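Local coordinates for PbSGBP-B lipoprotein (Prevotella bryantii B14, PDB 6D2Y), which probably binds polysaccharides as a surface glycan-binding lipoprotein of a polysaccharide utilization locus, and carries a magnesium ion, at residues D69-I74 with M112-A117; M317-D322 with S384-G389; H364-W369 with A432-S437. All coordinates share one frame; numbering follows the deposited sequence.

Contact 1: D69-I74 with M112-A117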
loop_
_atom_site.group_PDB
_atom_site.type_symbol
_atom_site.label_atom_id
_atom_site.label_comp_id
_atom_site.label_asym_id
_atom_site.label_seq_id
_atom_site.Cartn_x
_atom_site.Cartn_y
_atom_site.Cartn_z
ATOM N N ASP A 69 -35.552 6.876 -33.804
ATOM C CA ASP A 69 -36.804 7.548 -34.133
ATOM C C ASP A 69 -37.853 7.240 -33.070
ATOM O O ASP A 69 -37.746 6.260 -32.326
ATOM C CB ASP A 69 -37.349 7.148 -35.524
ATOM C CG ASP A 69 -36.397 7.498 -36.672
ATOM O OD1 ASP A 69 -36.825 7.386 -37.839
ATOM O OD2 ASP A 69 -35.230 7.868 -36.434
ATOM N N ASN A 70 -38.878 8.097 -33.016
ATOM C CA ASN A 70 -39.937 8.026 -32.001
ATOM C C ASN A 70 -39.355 7.994 -30.594
ATOM O O ASN A 70 -39.867 7.320 -29.699
ATOM C CB ASN A 70 -40.858 6.827 -32.234
ATOM C CG ASN A 70 -41.600 6.912 -33.547
ATOM O OD1 ASN A 70 -41.734 7.987 -34.126
ATOM N ND2 ASN A 70 -42.104 5.777 -34.018
ATOM N N LEU A 71 -38.281 8.761 -30.393
ATOM C CA LEU A 71 -37.592 8.760 -29.109
ATOM C C LEU A 71 -38.390 9.458 -28.016
ATOM O O LEU A 71 -38.077 9.287 -26.833
ATOM C CB LEU A 71 -36.215 9.412 -29.256
ATOM C CG LEU A 71 -35.183 8.603 -30.043
ATOM C CD1 LEU A 71 -33.794 9.198 -29.882
ATOM C CD2 LEU A 71 -35.198 7.145 -29.609
ATOM N N LYS A 72 -39.411 10.234 -28.369
ATOM C CA LYS A 72 -40.225 10.871 -27.343
ATOM C C LYS A 72 -41.327 9.961 -26.815
ATOM O O LYS A 72 -42.105 10.390 -25.956
ATOM C CB LYS A 72 -40.804 12.181 -27.881
ATOM C CG LYS A 72 -39.745 13.266 -28.028
ATOM C CD LYS A 72 -40.133 14.329 -29.043
ATOM C CE LYS A 72 -41.115 15.329 -28.457
ATOM N NZ LYS A 72 -42.528 14.939 -28.711
ATOM N N SER A 73 -41.408 8.721 -27.302
ATOM C CA SER A 73 -42.206 7.691 -26.648
ATOM C C SER A 73 -41.523 7.128 -25.410
ATOM O O SER A 73 -42.153 6.375 -24.658
ATOM C CB SER A 73 -42.504 6.551 -27.623
ATOM O OG SER A 73 -43.696 6.797 -28.348
ATOM N N ILE A 74 -40.259 7.475 -25.188
ATOM C CA ILE A 74 -39.502 7.003 -24.036
ATOM C C ILE A 74 -39.915 7.807 -22.812
ATOM O O ILE A 74 -39.718 9.025 -22.764
ATOM C CB ILE A 74 -37.996 7.137 -24.285
ATOM C CG1 ILE A 74 -37.618 6.451 -25.594
ATOM C CG2 ILE A 74 -37.216 6.554 -23.118
ATOM C CD1 ILE A 74 -36.272 6.854 -26.097
HETATM N N MSE A 112 -29.467 -1.120 -21.802
HETATM C CA MSE A 112 -30.173 0.097 -21.408
HETATM C C MSE A 112 -31.649 -0.109 -21.729
HETATM O O MSE A 112 -32.012 -0.312 -22.886
HETATM C CB MSE A 112 -29.619 1.320 -22.144
HETATM C CG MSE A 112 -30.639 2.420 -22.450
HETATM SE SE MSE A 112 -29.811 4.027 -23.212
HETATM C CE MSE A 112 -29.879 3.537 -25.067
ATOM N N TYR A 113 -32.494 -0.082 -20.706
ATOM C CA TYR A 113 -33.908 -0.388 -20.868
ATOM C C TYR A 113 -34.678 0.897 -21.137
ATOM O O TYR A 113 -34.621 1.840 -20.342
ATOM C CB TYR A 113 -34.454 -1.101 -19.633
ATOM C CG TYR A 113 -33.698 -2.361 -19.282
ATOM C CD1 TYR A 113 -34.049 -3.588 -19.828
ATOM C CD2 TYR A 113 -32.622 -2.321 -18.405
ATOM C CE1 TYR A 113 -33.355 -4.742 -19.508
ATOM C CE2 TYR A 113 -31.923 -3.467 -18.081
ATOM C CZ TYR A 113 -32.293 -4.674 -18.635
ATOM O OH TYR A 113 -31.602 -5.821 -18.317
HETATM N N MSE A 114 -35.393 0.934 -22.253
HETATM C CA MSE A 114 -36.268 2.058 -22.543
HETATM C C MSE A 114 -37.697 1.690 -22.195
HETATM O O MSE A 114 -38.201 0.657 -22.649
HETATM C CB MSE A 114 -36.162 2.458 -24.006
HETATM C CG MSE A 114 -34.755 2.383 -24.543
HETATM SE SE MSE A 114 -34.728 2.507 -26.476
HETATM C CE MSE A 114 -34.161 4.326 -26.554
ATOM N N ILE A 115 -38.349 2.523 -21.384
ATOM C CA ILE A 115 -39.706 2.262 -20.913
ATOM C C ILE A 115 -40.651 3.290 -21.522
ATOM O O ILE A 115 -40.443 4.503 -21.386
ATOM C CB ILE A 115 -39.820 2.272 -19.380
ATOM C CG1 ILE A 115 -38.869 1.269 -18.718
ATOM C CG2 ILE A 115 -41.243 1.945 -18.977
ATOM C CD1 ILE A 115 -38.704 1.495 -17.230
ATOM N N THR A 116 -41.698 2.798 -22.172
ATOM C CA THR A 116 -42.704 3.650 -22.776
ATOM C C THR A 116 -43.746 4.060 -21.737
ATOM O O THR A 116 -43.674 3.698 -20.558
ATOM C CB THR A 116 -43.353 2.927 -23.949
ATOM O OG1 THR A 116 -44.030 1.761 -23.465
ATOM C CG2 THR A 116 -42.281 2.499 -24.938
ATOM N N ALA A 117 -44.733 4.836 -22.190
ATOM C CA ALA A 117 -45.800 5.279 -21.298
ATOM C C ALA A 117 -46.623 4.106 -20.782
ATOM O O ALA A 117 -47.106 4.140 -19.643
ATOM C CB ALA A 117 -46.694 6.285 -22.022
#

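Contact 2: M317-D322 with S384-G389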
loop_
_atom_site.group_PDB
_atom_site.type_symbol
_atom_site.label_atom_id
_atom_site.label_comp_id
_atom_site.label_asym_id
_atom_site.label_seq_id
_atom_site.Cartn_x
_atom_site.Cartn_y
_atom_site.Cartn_z
HETATM N N MSE A 317 4.807 -6.881 11.054
HETATM C CA MSE A 317 4.897 -6.303 12.391
HETATM C C MSE A 317 3.868 -6.896 13.351
HETATM O O MSE A 317 2.707 -7.101 12.990
HETATM C CB MSE A 317 4.727 -4.783 12.297
HETATM C CG MSE A 317 4.747 -4.006 13.609
HETATM SE SE MSE A 317 4.322 -2.149 13.196
HETATM C CE MSE A 317 4.739 -1.260 14.856
ATOM N N LEU A 318 4.306 -7.176 14.576
ATOM C CA LEU A 318 3.437 -7.693 15.623
ATOM C C LEU A 318 3.535 -6.784 16.835
ATOM O O LEU A 318 4.636 -6.504 17.320
ATOM C CB LEU A 318 3.817 -9.131 16.009
ATOM C CG LEU A 318 2.746 -10.018 16.661
ATOM C CD1 LEU A 318 3.222 -11.455 16.733
ATOM C CD2 LEU A 318 2.354 -9.542 18.052
ATOM N N ILE A 319 2.383 -6.329 17.319
ATOM C CA ILE A 319 2.283 -5.627 18.596
ATOM C C ILE A 319 1.301 -6.389 19.475
ATOM O O ILE A 319 0.108 -6.462 19.144
ATOM C CB ILE A 319 1.836 -4.170 18.416
ATOM C CG1 ILE A 319 2.851 -3.384 17.586
ATOM C CG2 ILE A 319 1.634 -3.509 19.769
ATOM C CD1 ILE A 319 2.513 -1.915 17.479
ATOM N N PRO A 320 1.747 -6.972 20.587
ATOM C CA PRO A 320 0.816 -7.694 21.462
ATOM C C PRO A 320 -0.263 -6.772 22.011
ATOM O O PRO A 320 -0.040 -5.582 22.242
ATOM C CB PRO A 320 1.720 -8.225 22.581
ATOM C CG PRO A 320 3.087 -8.261 21.979
ATOM C CD PRO A 320 3.141 -7.095 21.039
ATOM N N ALA A 321 -1.454 -7.341 22.211
ATOM C CA ALA A 321 -2.568 -6.562 22.739
ATOM C C ALA A 321 -2.269 -6.022 24.133
ATOM O O ALA A 321 -2.733 -4.933 24.486
ATOM C CB ALA A 321 -3.841 -7.411 22.760
ATOM N N ASP A 322 -1.500 -6.761 24.932
ATOM C CA ASP A 322 -1.128 -6.312 26.267
ATOM C C ASP A 322 0.071 -5.371 26.268
ATOM O O ASP A 322 0.522 -4.969 27.345
ATOM C CB ASP A 322 -0.837 -7.518 27.168
ATOM C CG ASP A 322 0.150 -8.489 26.547
ATOM O OD1 ASP A 322 1.290 -8.078 26.246
ATOM O OD2 ASP A 322 -0.211 -9.671 26.369
ATOM N N SER A 384 -4.011 7.246 20.675
ATOM C CA SER A 384 -4.583 6.096 21.361
ATOM C C SER A 384 -3.594 4.941 21.304
ATOM O O SER A 384 -2.693 4.911 20.465
ATOM C CB SER A 384 -5.924 5.675 20.739
ATOM O OG SER A 384 -5.766 5.323 19.375
ATOM N N LEU A 385 -3.771 3.983 22.212
ATOM C CA LEU A 385 -2.938 2.785 22.224
ATOM C C LEU A 385 -3.237 1.947 20.990
ATOM O O LEU A 385 -4.346 1.426 20.838
ATOM C CB LEU A 385 -3.176 1.978 23.497
ATOM C CG LEU A 385 -2.499 2.467 24.774
ATOM C CD1 LEU A 385 -2.907 1.614 25.966
ATOM C CD2 LEU A 385 -0.990 2.465 24.607
ATOM N N TYR A 386 -2.253 1.814 20.108
ATOM C CA TYR A 386 -2.390 0.993 18.914
ATOM C C TYR A 386 -1.656 -0.325 19.110
ATOM O O TYR A 386 -0.470 -0.340 19.454
ATOM C CB TYR A 386 -1.854 1.707 17.670
ATOM C CG TYR A 386 -1.898 0.852 16.418
ATOM C CD1 TYR A 386 -3.027 0.829 15.605
ATOM C CD2 TYR A 386 -0.809 0.072 16.047
ATOM C CE1 TYR A 386 -3.070 0.048 14.463
ATOM C CE2 TYR A 386 -0.843 -0.712 14.906
ATOM C CZ TYR A 386 -1.977 -0.717 14.119
ATOM O OH TYR A 386 -2.017 -1.493 12.983
ATOM N N ASP A 387 -2.372 -1.425 18.905
ATOM C CA ASP A 387 -1.800 -2.754 18.770
ATOM C C ASP A 387 -2.377 -3.387 17.508
ATOM O O ASP A 387 -3.185 -2.777 16.796
ATOM C CB ASP A 387 -2.078 -3.613 20.012
ATOM C CG ASP A 387 -3.557 -3.898 20.211
ATOM O OD1 ASP A 387 -4.057 -4.886 19.634
ATOM O OD2 ASP A 387 -4.219 -3.132 20.947
ATOM N N THR A 388 -1.961 -4.621 17.216
ATOM C CA THR A 388 -2.472 -5.351 16.060
ATOM C C THR A 388 -3.088 -6.691 16.450
ATOM O O THR A 388 -3.091 -7.626 15.644
ATOM C CB THR A 388 -1.375 -5.568 15.013
ATOM O OG1 THR A 388 -0.636 -6.768 15.316
ATOM C CG2 THR A 388 -0.412 -4.383 14.978
ATOM N N GLY A 389 -3.597 -6.810 17.677
ATOM C CA GLY A 389 -4.327 -7.990 18.102
ATOM C C GLY A 389 -3.531 -9.273 18.166
ATOM O O GLY A 389 -4.119 -10.354 18.077
#

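Contact 3: H364-W369 with A432-S437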
loop_
_atom_site.group_PDB
_atom_site.type_symbol
_atom_site.label_atom_id
_atom_site.label_comp_id
_atom_site.label_asym_id
_atom_site.label_seq_id
_atom_site.Cartn_x
_atom_site.Cartn_y
_atom_site.Cartn_z
ATOM N N HIS A 364 19.568 13.599 13.395
ATOM C CA HIS A 364 18.999 14.818 13.965
ATOM C C HIS A 364 20.028 15.945 13.914
ATOM O O HIS A 364 20.294 16.633 14.901
ATOM C CB HIS A 364 18.477 14.576 15.384
ATOM C CG HIS A 364 19.547 14.311 16.398
ATOM N ND1 HIS A 364 20.001 15.278 17.268
ATOM C CD2 HIS A 364 20.236 13.184 16.695
ATOM C CE1 HIS A 364 20.932 14.762 18.051
ATOM N NE2 HIS A 364 21.092 13.492 17.725
ATOM N N ALA A 365 20.599 16.164 12.731
ATOM C CA ALA A 365 21.647 17.154 12.531
ATOM C C ALA A 365 21.116 18.493 12.033
ATOM O O ALA A 365 21.914 19.366 11.676
ATOM C CB ALA A 365 22.697 16.616 11.556
ATOM N N GLN A 366 19.793 18.673 12.002
ATOM C CA GLN A 366 19.170 19.917 11.537
ATOM C C GLN A 366 19.633 20.282 10.127
ATOM O O GLN A 366 19.901 21.444 9.819
ATOM C CB GLN A 366 19.438 21.068 12.510
ATOM C CG GLN A 366 18.246 21.446 13.371
ATOM C CD GLN A 366 18.530 22.620 14.287
ATOM O OE1 GLN A 366 17.750 23.568 14.360
ATOM N NE2 GLN A 366 19.653 22.561 14.994
ATOM N N ASN A 367 19.721 19.274 9.257
ATOM C CA ASN A 367 20.181 19.474 7.887
ATOM C C ASN A 367 19.109 19.136 6.856
ATOM O O ASN A 367 19.430 18.941 5.682
ATOM C CB ASN A 367 21.447 18.656 7.621
ATOM C CG ASN A 367 21.197 17.159 7.660
ATOM O OD1 ASN A 367 20.220 16.695 8.248
ATOM N ND2 ASN A 367 22.082 16.396 7.030
ATOM N N GLY A 368 17.844 19.057 7.268
ATOM C CA GLY A 368 16.767 18.801 6.331
ATOM C C GLY A 368 16.724 17.401 5.759
ATOM O O GLY A 368 16.111 17.192 4.709
ATOM N N TRP A 369 17.342 16.429 6.429
ATOM C CA TRP A 369 17.430 15.074 5.897
ATOM C C TRP A 369 16.104 14.338 6.064
ATOM O O TRP A 369 15.532 14.305 7.157
ATOM C CB TRP A 369 18.551 14.297 6.582
ATOM C CG TRP A 369 18.728 12.924 6.016
ATOM C CD1 TRP A 369 18.536 11.737 6.662
ATOM C CD2 TRP A 369 19.115 12.595 4.678
ATOM N NE1 TRP A 369 18.790 10.688 5.809
ATOM C CE2 TRP A 369 19.146 11.190 4.585
ATOM C CE3 TRP A 369 19.444 13.353 3.549
ATOM C CZ2 TRP A 369 19.493 10.528 3.410
ATOM C CZ3 TRP A 369 19.787 12.694 2.384
ATOM C CH2 TRP A 369 19.809 11.297 2.324
ATOM N N ALA A 432 12.567 17.105 18.663
ATOM C CA ALA A 432 12.251 18.503 18.948
ATOM C C ALA A 432 13.485 19.339 18.620
ATOM O O ALA A 432 14.420 19.414 19.422
ATOM C CB ALA A 432 11.820 18.689 20.396
ATOM N N TYR A 433 13.476 19.957 17.443
ATOM C CA TYR A 433 14.543 20.864 17.048
ATOM C C TYR A 433 14.347 22.220 17.704
ATOM O O TYR A 433 13.279 22.830 17.576
ATOM C CB TYR A 433 14.568 21.038 15.535
ATOM C CG TYR A 433 15.374 20.007 14.800
ATOM C CD1 TYR A 433 16.365 19.271 15.439
ATOM C CD2 TYR A 433 15.143 19.772 13.460
ATOM C CE1 TYR A 433 17.099 18.325 14.750
ATOM C CE2 TYR A 433 15.865 18.845 12.774
ATOM C CZ TYR A 433 16.838 18.119 13.412
ATOM O OH TYR A 433 17.543 17.192 12.684
ATOM N N ASN A 434 15.384 22.696 18.390
ATOM C CA ASN A 434 15.385 24.025 18.996
ATOM C C ASN A 434 14.171 24.214 19.904
ATOM O O ASN A 434 13.454 25.214 19.828
ATOM C CB ASN A 434 15.447 25.111 17.921
ATOM C CG ASN A 434 16.860 25.595 17.668
ATOM O OD1 ASN A 434 17.706 25.573 18.561
ATOM N ND2 ASN A 434 17.125 26.025 16.440
ATOM N N ASP A 435 13.934 23.219 20.759
ATOM C CA ASP A 435 12.878 23.217 21.767
ATOM C C ASP A 435 11.475 23.311 21.174
ATOM O O ASP A 435 10.505 23.485 21.921
ATOM C CB ASP A 435 13.077 24.344 22.792
ATOM C CG ASP A 435 14.496 24.408 23.330
ATOM O OD1 ASP A 435 15.446 24.578 22.532
ATOM O OD2 ASP A 435 14.665 24.286 24.561
ATOM N N LYS A 436 11.337 23.209 19.854
ATOM C CA LYS A 436 10.047 23.295 19.182
ATOM C C LYS A 436 9.795 22.000 18.424
ATOM O O LYS A 436 10.678 21.511 17.711
ATOM C CB LYS A 436 10.000 24.492 18.227
ATOM C CG LYS A 436 10.332 25.826 18.885
ATOM C CD LYS A 436 9.993 26.997 17.976
ATOM C CE LYS A 436 9.203 28.061 18.718
ATOM N NZ LYS A 436 7.774 28.078 18.301
ATOM N N SER A 437 8.593 21.445 18.576
ATOM C CA SER A 437 8.244 20.187 17.934
ATOM C C SER A 437 6.852 20.289 17.329
ATOM O O SER A 437 5.957 20.913 17.907
ATOM C CB SER A 437 8.302 19.017 18.922
ATOM O OG SER A 437 8.040 17.789 18.265
#

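Contact 1: D69-I74 with M112-A117
With CG1 of I74 set beside its backbone N (chi1 -53°) and the branch then running on extended, CD1 reaches the strand opposite even though the CB of I74 points away from it. M114, a selenomethionine, answers from the other side: its CB faces segment 69-74, and a bend at chi3 (103°) turns the terminal methyl CE onto that same branch. The two side chains meet at a slant through their ends, CD1 of I74 lying 3.3 Å from CE of M114. This is closer than two methyl carbons normally come, and its exact value is doubtful. L71 adds a looser apolar contact, its CD2 being 4.3 Å from the same CE, so one methyl group touches two residues of segment 69-74.

Backbone carries the rest. The short 3-10 turn at 71-73, in which N of I74 donates to O of L71 (3.3 Å), leaves the carbonyl of S73 facing the strand. There O of S73 receives a CA-H...O contact from T116 CA at 3.4 Å, with 150° at the hydrogen. The hydroxyl of S73 is engaged apart from this, bonded to the carbonyl of G36.

The example illustrates how the connection between two strands packs back on a strand of the sheet it leads into. The 3-10 turn links strand 63-69 to strand 74-79, and the latter runs antiparallel to strand 111-116 in a mixed sheet. M114 and L71 both touch L66 of strand 63-69, which lies outside that sheet, while strand 121-129 flanks strand 111-116 on its other side.

Contact 2: M317-D322 with S384-G389
I319 packs against an Asx turn at D387, a compact loop motif set beside the end of a sheet strand. In the first shell, the two branches of I319 divide the work. CG2 lies 3.7 Å from both CA and CB of D387, whereas CD1 reaches the edge of the Y386 ring, near its plane, 4.1 Å from CD2; I319 and Y386 cross at about a right angle. The backbone adds one weak but nearly straight bond, from T388 N to I319 O (3.4 Å, 169°). Next along the chain, CB of D387 sits 3.6 Å from P320 O, and the carboxylate carbon of D387 approaches A321 CA at 3.8 Å. The touching parts of the two segments run almost perpendicular, so a short patch rather than a ladder of bonds joins them.

A second shell fixes these groups. W325 and I449 also touch I319, and D390 accepts a bond through OD2 from the backbone N of A321. Strand 311-318 lies between strands 393-398 and 449-458; the latter supplies the magnesium ligand D452, whose side chain is about 8 Å from that of M317. The contact therefore lies near the metal site without contributing a ligand to it. T388 is held on the loop side, its hydroxyl donating to the carbonyl of K391.

D387 also turns the loop on itself: with CG lodged between the backbone N and the carbonyl carbon (chi1 65°), OD1 uses its anti lone pair to accept from G389 N, at 2.8 Å and 153°.

Contact 3: H364-W369 with A432-S437
Y433 opens a type I' beta turn that ends at K436, and its ring turns one face to Q366 of the facing loop. Its CG, beside the backbone N and anti to the carbonyl carbon, sends the ring across to that loop. The CG of Q366 stands 3.3 Å above the ring centroid, only 2° from the ring normal, an almost exactly centred CH-pi contact. The two side chains slide past each other in opposite directions, and the amide of Q366 is tilted 34° from the ring plane.

At the far end of the ring the hydroxyl becomes the polar anchor. Backbone N of Q366 donates to Y433 OH (2.8 Å, 152°), and the same oxygen is bonded to OE2 of E405, so two partners hold it. The carbonyl carbon of H364 lies in the ring plane at this edge, while F406 meets both the H364 and Y433 rings. N434 crosses the end of Q366, with the two amides nearly perpendicular and no bond between them.

Face and hydroxyl together thus tie two surface loops of the probable xyloglucan-binding domain through one tyrosine. The turn that presents it is closed by K436 N donating to Y433 O at 3.0 Å.

How the contacts relate
The three contacts come from two separate parts of an elongated chain. Contact 1 is complete before the others begin and lies in the N-terminal part, in the mixed sheet that holds strands 74-79 and 111-116, its centre 59 Å from that of contact 2 and 69 Å from that of contact 3. Contacts 2 and 3 share the probable xyloglucan-binding domain, yet their centres are 29 Å apart. Their segments alternate along the sequence, and each contact joins chain parts more than 60 residues apart. Contact 2 starts on strand 311-318 of the branched antiparallel sheet near the magnesium site, whereas contact 3 joins loops following strands 330-335 and 423-428, neighbours in another sheet.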